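Local coordinates for protein toll (Drosophila melanogaster, PDB 4LXR) that binds the cleaved, active form of the cytokine spaetzle outside the cell and thereby triggers Toll signalling in antifungal defence and embryonic dorsal-ventral patterning, at residues Val339-Leu344 / Ala360-Leu365; Asp309-Ser314 / Thr333-Gln338; Leu619-His624 / Arg633-His638. All blocks are in the same frame, centred on the assembly; numbering follows the deposited sequence.

Contact 1 of 3, residues Val339-Leu344 / Ala360-Leu365; sequences VNLLSL and AHTTNL. With NAG (2-acetamido-2-deoxy-beta-D-glucopyranose), chain L; NAG (2-acetamido-2-deoxy-beta-D-glucopyranose), chain D.
Asn364 and Val339 carry the polar part of this contact, and the same amide also carries a sugar. ND2 of Asn364 is covalently joined to C1 of an N-acetylglucosamine and gives its N-H to Val339 O, 2.8 Å away, nearly straight at 163° and close to the amide plane. CG of Asn364 stands beside its own backbone N (chi1 -84°), which turns the amide across to Val339. The bond therefore restrains the amide that bears the sugar. The sugar is gripped from both segments: its O6 donates to Asn340 OD1 at 2.8 Å, while its N2 donates to Thr363 OG1, 2.8 Å away with an angle of 175°.

Behind the amide a water joins the two backbones. It accepts from Asn364 N at 2.9 Å and sits 2.6 Å from Leu341 O, to which it can donate; its link to Val339 O is weak. Leu341 O also takes a CA-H...O contact from Leu365 CA at 3.3 Å. On the inner side Leu341 and Leu365 lie alongside each other, pointing the same way, with CG of Leu341 3.7 Å from CD1 of Leu365. The Thr362 methyl joins them against Leu341 CD2. On the outer side CD2 of Leu342 rests on Asn364 O, and a second sugar lies along Leu342 CB and Ser343 CB.

One turn earlier in the leucine-rich repeat solenoid, Asn340 ND2 donates to Thr315 O, the same side-chain-to-backbone bond in the preceding repeat. Val339-Leu344 runs into the first residues of strand 343-345, and Ala360-Leu365 leads up to strand 367-369. Strand 343-345 runs parallel between 319-321 and 367-369, and Leu341 and Leu344 pack inward on Ile320 of the former.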
loop_
_atom_site.group_PDB
_atom_site.type_symbol
_atom_site.label_atom_id
_atom_site.label_comp_id
_atom_site.label_asym_id
_atom_site.label_seq_id
_atom_site.Cartn_x
_atom_site.Cartn_y
_atom_site.Cartn_z
ATOM N N VAL A 339 11.606 1.271 -31.931
ATOM C CA VAL A 339 11.010 -0.052 -32.102
ATOM C C VAL A 339 11.265 -1.017 -30.920
ATOM O O VAL A 339 10.549 -2.000 -30.750
ATOM C CB VAL A 339 11.466 -0.685 -33.449
ATOM C CG1 VAL A 339 12.933 -1.156 -33.377
ATOM C CG2 VAL A 339 10.547 -1.812 -33.849
ATOM N N ASN A 340 12.270 -0.727 -30.099
ATOM C CA ASN A 340 12.631 -1.617 -28.993
ATOM C C ASN A 340 12.285 -1.070 -27.617
ATOM O O ASN A 340 12.713 -1.627 -26.606
ATOM C CB ASN A 340 14.131 -1.941 -29.027
ATOM C CG ASN A 340 14.515 -2.791 -30.219
ATOM O OD1 ASN A 340 13.984 -3.883 -30.411
ATOM N ND2 ASN A 340 15.437 -2.285 -31.038
ATOM N N LEU A 341 11.546 0.032 -27.575
ATOM C CA LEU A 341 11.202 0.659 -26.305
ATOM C C LEU A 341 10.339 -0.300 -25.482
ATOM O O LEU A 341 9.381 -0.869 -26.003
ATOM C CB LEU A 341 10.477 1.976 -26.559
ATOM C CG LEU A 341 10.115 2.829 -25.343
ATOM C CD1 LEU A 341 11.368 3.243 -24.574
ATOM C CD2 LEU A 341 9.317 4.043 -25.790
ATOM N N LEU A 342 10.710 -0.515 -24.220
ATOM C CA LEU A 342 9.977 -1.440 -23.350
ATOM C C LEU A 342 9.163 -0.680 -22.293
ATOM O O LEU A 342 8.050 -1.063 -21.944
ATOM C CB LEU A 342 10.935 -2.413 -22.653
ATOM C CG LEU A 342 11.790 -3.321 -23.540
ATOM C CD1 LEU A 342 12.714 -4.189 -22.680
ATOM C CD2 LEU A 342 10.916 -4.181 -24.486
ATOM N N SER A 343 9.741 0.396 -21.784
ATOM C CA SER A 343 9.138 1.156 -20.701
ATOM C C SER A 343 9.218 2.643 -21.008
ATOM O O SER A 343 10.288 3.165 -21.339
ATOM C CB SER A 343 9.888 0.878 -19.400
ATOM O OG SER A 343 9.396 1.685 -18.354
ATOM N N LEU A 344 8.078 3.312 -20.928
ATOM C CA LEU A 344 8.011 4.761 -21.062
ATOM C C LEU A 344 7.298 5.310 -19.845
ATOM O O LEU A 344 6.194 4.861 -19.502
ATOM C CB LEU A 344 7.226 5.164 -22.317
ATOM C CG LEU A 344 7.077 6.671 -22.501
ATOM C CD1 LEU A 344 8.454 7.343 -22.644
ATOM C CD2 LEU A 344 6.242 6.937 -23.727
ATOM N N ALA A 360 2.810 4.590 -32.634
ATOM C CA ALA A 360 2.595 3.772 -33.822
ATOM C C ALA A 360 3.714 2.755 -34.058
ATOM O O ALA A 360 3.467 1.689 -34.620
ATOM C CB ALA A 360 2.385 4.645 -35.060
ATOM N N HIS A 361 4.934 3.074 -33.627
ATOM C CA HIS A 361 6.080 2.200 -33.895
ATOM C C HIS A 361 6.650 1.516 -32.651
ATOM O O HIS A 361 7.510 0.650 -32.766
ATOM C CB HIS A 361 7.200 2.952 -34.646
ATOM C CG HIS A 361 6.780 3.496 -35.979
ATOM N ND1 HIS A 361 5.977 4.610 -36.111
ATOM C CD2 HIS A 361 7.041 3.073 -37.238
ATOM C CE1 HIS A 361 5.761 4.850 -37.392
ATOM N NE2 HIS A 361 6.393 3.930 -38.098
ATOM N N THR A 362 6.187 1.897 -31.463
ATOM C CA THR A 362 6.738 1.306 -30.244
ATOM C C THR A 362 6.010 0.018 -29.938
ATOM O O THR A 362 5.384 -0.102 -28.884
ATOM C CB THR A 362 6.551 2.211 -29.031
ATOM O OG1 THR A 362 5.160 2.531 -28.907
ATOM C CG2 THR A 362 7.372 3.488 -29.174
ATOM N N THR A 363 6.108 -0.946 -30.852
ATOM C CA THR A 363 5.277 -2.138 -30.792
ATOM C C THR A 363 5.729 -3.120 -29.721
ATOM O O THR A 363 5.024 -4.080 -29.431
ATOM C CB THR A 363 5.192 -2.851 -32.164
ATOM O OG1 THR A 363 6.503 -3.230 -32.585
ATOM C CG2 THR A 363 4.582 -1.932 -33.205
ATOM N N ASN A 364 6.893 -2.867 -29.129
ATOM C CA ASN A 364 7.425 -3.714 -28.065
ATOM C C ASN A 364 7.158 -3.164 -26.661
ATOM O O ASN A 364 7.589 -3.753 -25.671
ATOM C CB ASN A 364 8.934 -3.917 -28.248
ATOM C CG ASN A 364 9.257 -5.036 -29.206
ATOM O OD1 ASN A 364 8.817 -6.162 -29.011
ATOM N ND2 ASN A 364 10.020 -4.727 -30.259
ATOM N N LEU A 365 6.472 -2.033 -26.577
ATOM C CA LEU A 365 6.228 -1.392 -25.284
ATOM C C LEU A 365 5.490 -2.339 -24.348
ATOM O O LEU A 365 4.461 -2.878 -24.725
ATOM C CB LEU A 365 5.387 -0.126 -25.465
ATOM C CG LEU A 365 5.461 0.893 -24.332
ATOM C CD1 LEU A 365 6.906 1.362 -24.116
ATOM C CD2 LEU A 365 4.544 2.077 -24.639
HETATM C C1 NAG L . 10.266 -5.845 -31.154
HETATM C C2 NAG L . 9.445 -5.412 -32.403
HETATM C C3 NAG L . 9.879 -6.192 -33.646
HETATM C C4 NAG L . 11.382 -6.079 -33.843
HETATM C C5 NAG L . 12.072 -6.632 -32.602
HETATM C C6 NAG L . 13.580 -6.562 -32.679
HETATM C C7 NAG L . 7.408 -6.711 -31.870
HETATM C C8 NAG L . 5.920 -6.647 -31.704
HETATM N N2 NAG L . 8.013 -5.556 -32.188
HETATM O O3 NAG L . 9.195 -5.680 -34.784
HETATM O O4 NAG L . 11.800 -6.768 -35.019
HETATM O O5 NAG L . 11.684 -5.842 -31.469
HETATM O O6 NAG L . 14.020 -5.228 -32.898
HETATM O O7 NAG L . 8.032 -7.759 -31.714
HETATM C C1 NAG D . 13.352 -1.202 -18.570
HETATM C C2 NAG D . 13.895 -1.696 -17.219
HETATM C C3 NAG D . 13.568 -3.173 -17.020
HETATM C C4 NAG D . 12.085 -3.445 -17.245
HETATM C C5 NAG D . 11.638 -2.877 -18.592
HETATM C C6 NAG D . 10.149 -3.018 -18.847
HETATM C C7 NAG D . 15.860 -0.528 -16.327
HETATM C C8 NAG D . 17.361 -0.461 -16.307
HETATM N N2 NAG D . 15.328 -1.478 -17.099
HETATM O O3 NAG D . 13.944 -3.558 -15.703
HETATM O O4 NAG D . 11.876 -4.853 -17.255
HETATM O O5 NAG D . 11.941 -1.479 -18.648
HETATM O O6 NAG D . 9.366 -2.476 -17.789
HETATM O O7 NAG D . 15.163 0.249 -15.679
HETATM O O HOH W 1 8.603 -0.627 -28.448
#

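Contact 2 of 3, residues Asp309-Ser314 / Thr333-Gln338; sequences DLFEHS and TLLEHQ
His313 and His337 mark the closest backbone approach, 5.7 Å between their CA atoms, where two loops of paired turns lie against each other: type I then type II in Asp309-Ser314, type I twice in Thr333-Gln338. Gln338 makes the direct hydrogen bonds between the two segments. Its chain is bent at chi2 (63°), and Gln338 NE2 donates to Phe311 O and to Ser314 O, 2.9 Å to each, so one amide nitrogen spans the type II turn. Neither approach is ideal: NE2 is tilted from the carbonyl plane of Phe311 and stands well above that of Ser314 (50°). Phe311 O is also held by Ser314 N, which comes from the opposite face of its plane. A leucine in place of Gln338 would probably leave Ser314 O without this donor and Phe311 O held by the turn alone, making the second loop less firmly fixed to the first.

Phe311 lies inward. CE2 of the Phe311 ring lies 3.8 Å from Leu334 CG, the two side chains crossing at a slant, and Leu334 O lies at the ring edge, 3.5 Å from Phe311 CD2. Leu310 CB touches Leu334 CD1 beside it. A water accepts from Phe311 N at 2.8 Å and can donate to Leu334 O, tying the two backbones where no direct bond joins them.

On the outer side the two imidazoles run side by side, their centroids 4.6 Å apart and planes at 38°, with His313 N over one face of the His337 ring.

Phe311 has the place of the phenylalanine in the leucine-rich repeat consensus, taken by Leu335 one repeat on. Stacking of such turn-rich loops, without helices here, is characteristic of the convex side of this solenoid.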
loop_
_atom_site.group_PDB
_atom_site.type_symbol
_atom_site.label_atom_id
_atom_site.label_comp_id
_atom_site.label_asym_id
_atom_site.label_seq_id
_atom_site.Cartn_x
_atom_site.Cartn_y
_atom_site.Cartn_z
ATOM N N ASP A 309 12.951 15.329 -33.050
ATOM C CA ASP A 309 14.132 14.625 -33.540
ATOM C C ASP A 309 15.078 14.192 -32.411
ATOM O O ASP A 309 16.238 13.840 -32.661
ATOM C CB ASP A 309 14.888 15.490 -34.573
ATOM C CG ASP A 309 15.401 16.822 -33.998
ATOM O OD1 ASP A 309 15.602 16.948 -32.764
ATOM O OD2 ASP A 309 15.614 17.762 -34.797
ATOM N N LEU A 310 14.578 14.219 -31.180
ATOM C CA LEU A 310 15.402 13.996 -29.993
ATOM C C LEU A 310 16.058 12.621 -29.952
ATOM O O LEU A 310 17.191 12.486 -29.493
ATOM C CB LEU A 310 14.582 14.222 -28.713
ATOM C CG LEU A 310 15.389 14.256 -27.404
ATOM C CD1 LEU A 310 16.426 15.383 -27.453
ATOM C CD2 LEU A 310 14.470 14.408 -26.169
ATOM N N PHE A 311 15.338 11.603 -30.410
ATOM C CA PHE A 311 15.835 10.236 -30.362
ATOM C C PHE A 311 15.964 9.616 -31.742
ATOM O O PHE A 311 15.934 8.386 -31.844
ATOM C CB PHE A 311 14.861 9.331 -29.597
ATOM C CG PHE A 311 14.460 9.847 -28.252
ATOM C CD1 PHE A 311 15.405 10.065 -27.262
ATOM C CD2 PHE A 311 13.118 10.052 -27.956
ATOM C CE1 PHE A 311 15.028 10.526 -26.023
ATOM C CE2 PHE A 311 12.732 10.498 -26.718
ATOM C CZ PHE A 311 13.681 10.743 -25.746
ATOM N N GLU A 312 16.078 10.426 -32.800
ATOM C CA GLU A 312 15.950 9.857 -34.141
ATOM C C GLU A 312 17.108 8.918 -34.469
ATOM O O GLU A 312 18.257 9.188 -34.130
ATOM C CB GLU A 312 15.738 10.920 -35.234
ATOM C CG GLU A 312 16.931 11.802 -35.528
ATOM C CD GLU A 312 16.740 12.637 -36.790
ATOM O OE1 GLU A 312 17.749 13.008 -37.423
ATOM O OE2 GLU A 312 15.585 12.925 -37.143
ATOM N N HIS A 313 16.763 7.795 -35.089
ATOM C CA HIS A 313 17.710 6.739 -35.433
ATOM C C HIS A 313 18.394 6.094 -34.237
ATOM O O HIS A 313 19.331 5.330 -34.410
ATOM C CB HIS A 313 18.741 7.218 -36.464
ATOM C CG HIS A 313 18.119 7.741 -37.721
ATOM N ND1 HIS A 313 18.204 9.065 -38.100
ATOM C CD2 HIS A 313 17.375 7.124 -38.668
ATOM C CE1 HIS A 313 17.549 9.237 -39.235
ATOM N NE2 HIS A 313 17.039 8.076 -39.603
ATOM N N SER A 314 17.919 6.381 -33.030
ATOM C CA SER A 314 18.432 5.692 -31.843
ATOM C C SER A 314 17.521 4.508 -31.516
ATOM O O SER A 314 16.667 4.573 -30.628
ATOM C CB SER A 314 18.562 6.663 -30.670
ATOM O OG SER A 314 19.572 7.636 -30.935
ATOM N N THR A 333 6.305 12.589 -33.798
ATOM C CA THR A 333 7.419 11.782 -34.324
ATOM C C THR A 333 8.443 11.376 -33.256
ATOM O O THR A 333 9.402 10.670 -33.556
ATOM C CB THR A 333 8.173 12.495 -35.485
ATOM O OG1 THR A 333 8.760 13.715 -35.007
ATOM C CG2 THR A 333 7.234 12.794 -36.674
ATOM N N LEU A 334 8.236 11.819 -32.020
ATOM C CA LEU A 334 9.221 11.625 -30.960
ATOM C C LEU A 334 9.748 10.194 -30.843
ATOM O O LEU A 334 10.951 9.993 -30.653
ATOM C CB LEU A 334 8.669 12.064 -29.604
ATOM C CG LEU A 334 9.750 12.057 -28.516
ATOM C CD1 LEU A 334 10.859 13.048 -28.859
ATOM C CD2 LEU A 334 9.172 12.358 -27.146
ATOM N N LEU A 335 8.856 9.212 -30.975
ATOM C CA LEU A 335 9.210 7.814 -30.737
ATOM C C LEU A 335 9.126 6.967 -31.997
ATOM O O LEU A 335 9.021 5.742 -31.932
ATOM C CB LEU A 335 8.315 7.211 -29.655
ATOM C CG LEU A 335 8.344 7.922 -28.305
ATOM C CD1 LEU A 335 7.289 7.355 -27.399
ATOM C CD2 LEU A 335 9.711 7.810 -27.634
ATOM N N GLU A 336 9.185 7.627 -33.143
ATOM C CA GLU A 336 9.028 6.979 -34.436
ATOM C C GLU A 336 10.081 5.893 -34.712
ATOM O O GLU A 336 9.821 4.928 -35.433
ATOM C CB GLU A 336 9.065 8.049 -35.531
ATOM C CG GLU A 336 8.747 7.565 -36.920
ATOM C CD GLU A 336 9.040 8.623 -37.968
ATOM O OE1 GLU A 336 9.219 9.802 -37.581
ATOM O OE2 GLU A 336 9.103 8.273 -39.169
ATOM N N HIS A 337 11.270 6.038 -34.141
ATOM C CA HIS A 337 12.321 5.050 -34.373
ATOM C C HIS A 337 12.491 4.058 -33.214
ATOM O O HIS A 337 13.251 3.096 -33.316
ATOM C CB HIS A 337 13.652 5.743 -34.707
ATOM C CG HIS A 337 13.587 6.614 -35.924
ATOM N ND1 HIS A 337 13.680 6.111 -37.204
ATOM C CD2 HIS A 337 13.418 7.952 -36.059
ATOM C CE1 HIS A 337 13.576 7.100 -38.076
ATOM N NE2 HIS A 337 13.416 8.227 -37.407
ATOM N N GLN A 338 11.765 4.273 -32.123
ATOM C CA GLN A 338 11.956 3.458 -30.929
ATOM C C GLN A 338 11.234 2.096 -30.962
ATOM O O GLN A 338 10.402 1.787 -30.114
ATOM C CB GLN A 338 11.621 4.267 -29.665
ATOM C CG GLN A 338 12.767 5.199 -29.218
ATOM C CD GLN A 338 13.084 6.259 -30.255
ATOM O OE1 GLN A 338 12.215 7.046 -30.623
ATOM N NE2 GLN A 338 14.327 6.270 -30.755
HETATM O O HOH W 2 13.038 11.262 -31.884
#

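Contact 3 of 3, residues Leu619-His624 / Arg633-His638; sequences LVINCH and RLPNLH
Leu634 and Ile621 meet through their outermost methyls, CD2 of the leucine lying 4.0 Å from CD1 of the isoleucine. Pro635 follows, and its ring is directed at the strand: CD of Pro635 comes within 3.7 Å of the same Ile621 CD1, and the neighbouring CG adds a looser touch on Leu619 CD2. Ile621 reaches that far because its chain is extended at the end (chi2 173°), putting one methyl against both Leu634 and Pro635. After Asn636 comes Leu637, whose CD1 lies along Leu619, 3.7 Å from Leu619 CB, as the two side chains pass in opposite directions.

No hydrogen bond crosses here; the grip is apolar, with 221 Å² buried in all. This is the hydrophobic interior of the cap that opens the second leucine-rich repeat block (LRRNT), where the loop after the strand folds back over its inward-facing residues. Cys623, two residues on from Ile621, is disulfide-bonded to Cys608, covalently linking the end of this segment to the chain just before strand 609-613. Strand 618-622 runs antiparallel to 609-613 and parallel to 643-647, where Leu634 continues the packing onto Leu646 and Ile621 onto Met644.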
loop_
_atom_site.group_PDB
_atom_site.type_symbol
_atom_site.label_atom_id
_atom_site.label_comp_id
_atom_site.label_asym_id
_atom_site.label_seq_id
_atom_site.Cartn_x
_atom_site.Cartn_y
_atom_site.Cartn_z
ATOM N N LEU A 619 -48.447 -7.401 7.987
ATOM C CA LEU A 619 -48.920 -6.025 7.988
ATOM C C LEU A 619 -49.277 -5.635 9.424
ATOM O O LEU A 619 -50.152 -6.243 10.052
ATOM C CB LEU A 619 -50.142 -5.880 7.092
ATOM C CG LEU A 619 -50.834 -4.518 7.168
ATOM C CD1 LEU A 619 -49.960 -3.421 6.542
ATOM C CD2 LEU A 619 -52.211 -4.570 6.527
ATOM N N VAL A 620 -48.580 -4.635 9.945
ATOM C CA VAL A 620 -48.760 -4.202 11.317
ATOM C C VAL A 620 -49.459 -2.855 11.344
ATOM O O VAL A 620 -48.924 -1.863 10.849
ATOM C CB VAL A 620 -47.407 -4.081 12.029
ATOM C CG1 VAL A 620 -47.583 -3.528 13.424
ATOM C CG2 VAL A 620 -46.711 -5.426 12.064
ATOM N N ILE A 621 -50.659 -2.821 11.914
ATOM C CA ILE A 621 -51.413 -1.583 12.046
ATOM C C ILE A 621 -51.498 -1.138 13.499
ATOM O O ILE A 621 -52.160 -1.782 14.317
ATOM C CB ILE A 621 -52.829 -1.728 11.492
ATOM C CG1 ILE A 621 -52.786 -2.094 10.013
ATOM C CG2 ILE A 621 -53.618 -0.442 11.696
ATOM C CD1 ILE A 621 -54.149 -2.405 9.448
ATOM N N ASN A 622 -50.818 -0.037 13.807
ATOM C CA ASN A 622 -50.803 0.548 15.140
ATOM C C ASN A 622 -51.698 1.791 15.227
ATOM O O ASN A 622 -51.467 2.772 14.520
ATOM C CB ASN A 622 -49.371 0.942 15.524
ATOM C CG ASN A 622 -48.423 -0.239 15.576
ATOM O OD1 ASN A 622 -48.720 -1.258 16.187
ATOM N ND2 ASN A 622 -47.265 -0.102 14.938
ATOM N N CYS A 623 -52.716 1.767 16.086
ATOM C CA CYS A 623 -53.503 2.979 16.343
ATOM C C CYS A 623 -53.561 3.281 17.832
ATOM O O CYS A 623 -54.308 2.646 18.574
ATOM C CB CYS A 623 -54.922 2.859 15.802
ATOM S SG CYS A 623 -55.075 2.250 14.131
ATOM N N HIS A 624 -52.784 4.265 18.265
ATOM C CA HIS A 624 -52.634 4.529 19.689
ATOM C C HIS A 624 -52.874 5.982 20.080
ATOM O O HIS A 624 -52.216 6.518 20.972
ATOM C CB HIS A 624 -51.267 4.050 20.166
ATOM C CG HIS A 624 -51.023 2.604 19.882
ATOM N ND1 HIS A 624 -50.157 2.173 18.902
ATOM C CD2 HIS A 624 -51.570 1.489 20.420
ATOM C CE1 HIS A 624 -50.163 0.853 18.863
ATOM N NE2 HIS A 624 -51.012 0.414 19.775
ATOM N N ARG A 633 -61.492 2.484 9.451
ATOM C CA ARG A 633 -61.340 1.872 8.130
ATOM C C ARG A 633 -59.948 1.285 7.916
ATOM O O ARG A 633 -58.952 2.008 7.978
ATOM C CB ARG A 633 -61.593 2.928 7.057
ATOM C CG ARG A 633 -62.889 3.692 7.225
ATOM C CD ARG A 633 -63.064 4.708 6.093
ATOM N NE ARG A 633 -64.451 5.145 5.952
ATOM C CZ ARG A 633 -64.875 6.004 5.030
ATOM N NH1 ARG A 633 -64.019 6.528 4.164
ATOM N NH2 ARG A 633 -66.157 6.340 4.976
ATOM N N LEU A 634 -59.883 -0.017 7.641
ATOM C CA LEU A 634 -58.601 -0.718 7.504
ATOM C C LEU A 634 -58.242 -0.993 6.046
ATOM O O LEU A 634 -59.123 -1.205 5.217
ATOM C CB LEU A 634 -58.611 -2.034 8.306
ATOM C CG LEU A 634 -58.799 -1.904 9.820
ATOM C CD1 LEU A 634 -58.720 -3.273 10.540
ATOM C CD2 LEU A 634 -57.790 -0.932 10.408
ATOM N N PRO A 635 -56.937 -0.995 5.731
ATOM C CA PRO A 635 -56.493 -1.325 4.375
ATOM C C PRO A 635 -56.619 -2.813 4.111
ATOM O O PRO A 635 -56.509 -3.603 5.038
ATOM C CB PRO A 635 -55.013 -0.932 4.387
ATOM C CG PRO A 635 -54.603 -1.053 5.813
ATOM C CD PRO A 635 -55.808 -0.653 6.616
ATOM N N ASN A 636 -56.848 -3.189 2.859
ATOM C CA ASN A 636 -56.902 -4.597 2.484
ATOM C C ASN A 636 -55.552 -5.294 2.630
ATOM O O ASN A 636 -54.502 -4.693 2.401
ATOM C CB ASN A 636 -57.421 -4.740 1.055
ATOM C CG ASN A 636 -58.885 -5.117 1.008
ATOM O OD1 ASN A 636 -59.242 -6.203 0.549
ATOM N ND2 ASN A 636 -59.743 -4.232 1.503
ATOM N N LEU A 637 -55.583 -6.566 3.010
ATOM C CA LEU A 637 -54.355 -7.339 3.167
ATOM C C LEU A 637 -53.883 -7.901 1.829
ATOM O O LEU A 637 -54.627 -8.617 1.154
ATOM C CB LEU A 637 -54.561 -8.483 4.158
ATOM C CG LEU A 637 -53.300 -9.231 4.593
ATOM C CD1 LEU A 637 -52.326 -8.263 5.256
ATOM C CD2 LEU A 637 -53.648 -10.389 5.531
ATOM N N HIS A 638 -52.650 -7.570 1.448
ATOM C CA HIS A 638 -52.069 -8.104 0.219
ATOM C C HIS A 638 -52.104 -9.627 0.252
ATOM O O HIS A 638 -51.908 -10.240 1.302
ATOM C CB HIS A 638 -50.637 -7.600 0.022
ATOM C CG HIS A 638 -50.549 -6.135 -0.288
ATOM N ND1 HIS A 638 -49.357 -5.504 -0.570
ATOM C CD2 HIS A 638 -51.506 -5.181 -0.365
ATOM C CE1 HIS A 638 -49.583 -4.224 -0.807
ATOM N NE2 HIS A 638 -50.879 -4.001 -0.689
#

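Overall arrangement
Contacts 2 and 1 follow one another along the chain and around the same solenoid, their centres 11 Å apart. Gln338 ends one and Val339 begins the other, and they pack directly: His361 CB lies 3.4 Å from Glu336 O, and the methyl CG2 of Thr362 is 3.6 Å from Gln338 O. Together they join three successive loops of the first repeat block. Contact 3 belongs to the second block, with its centre about 72 Å from that of contact 1 and about 80 Å from that of contact 2. No other protein chain of the assembly touches any of them; contact 1 alone incorporates a glycosylated asparagine.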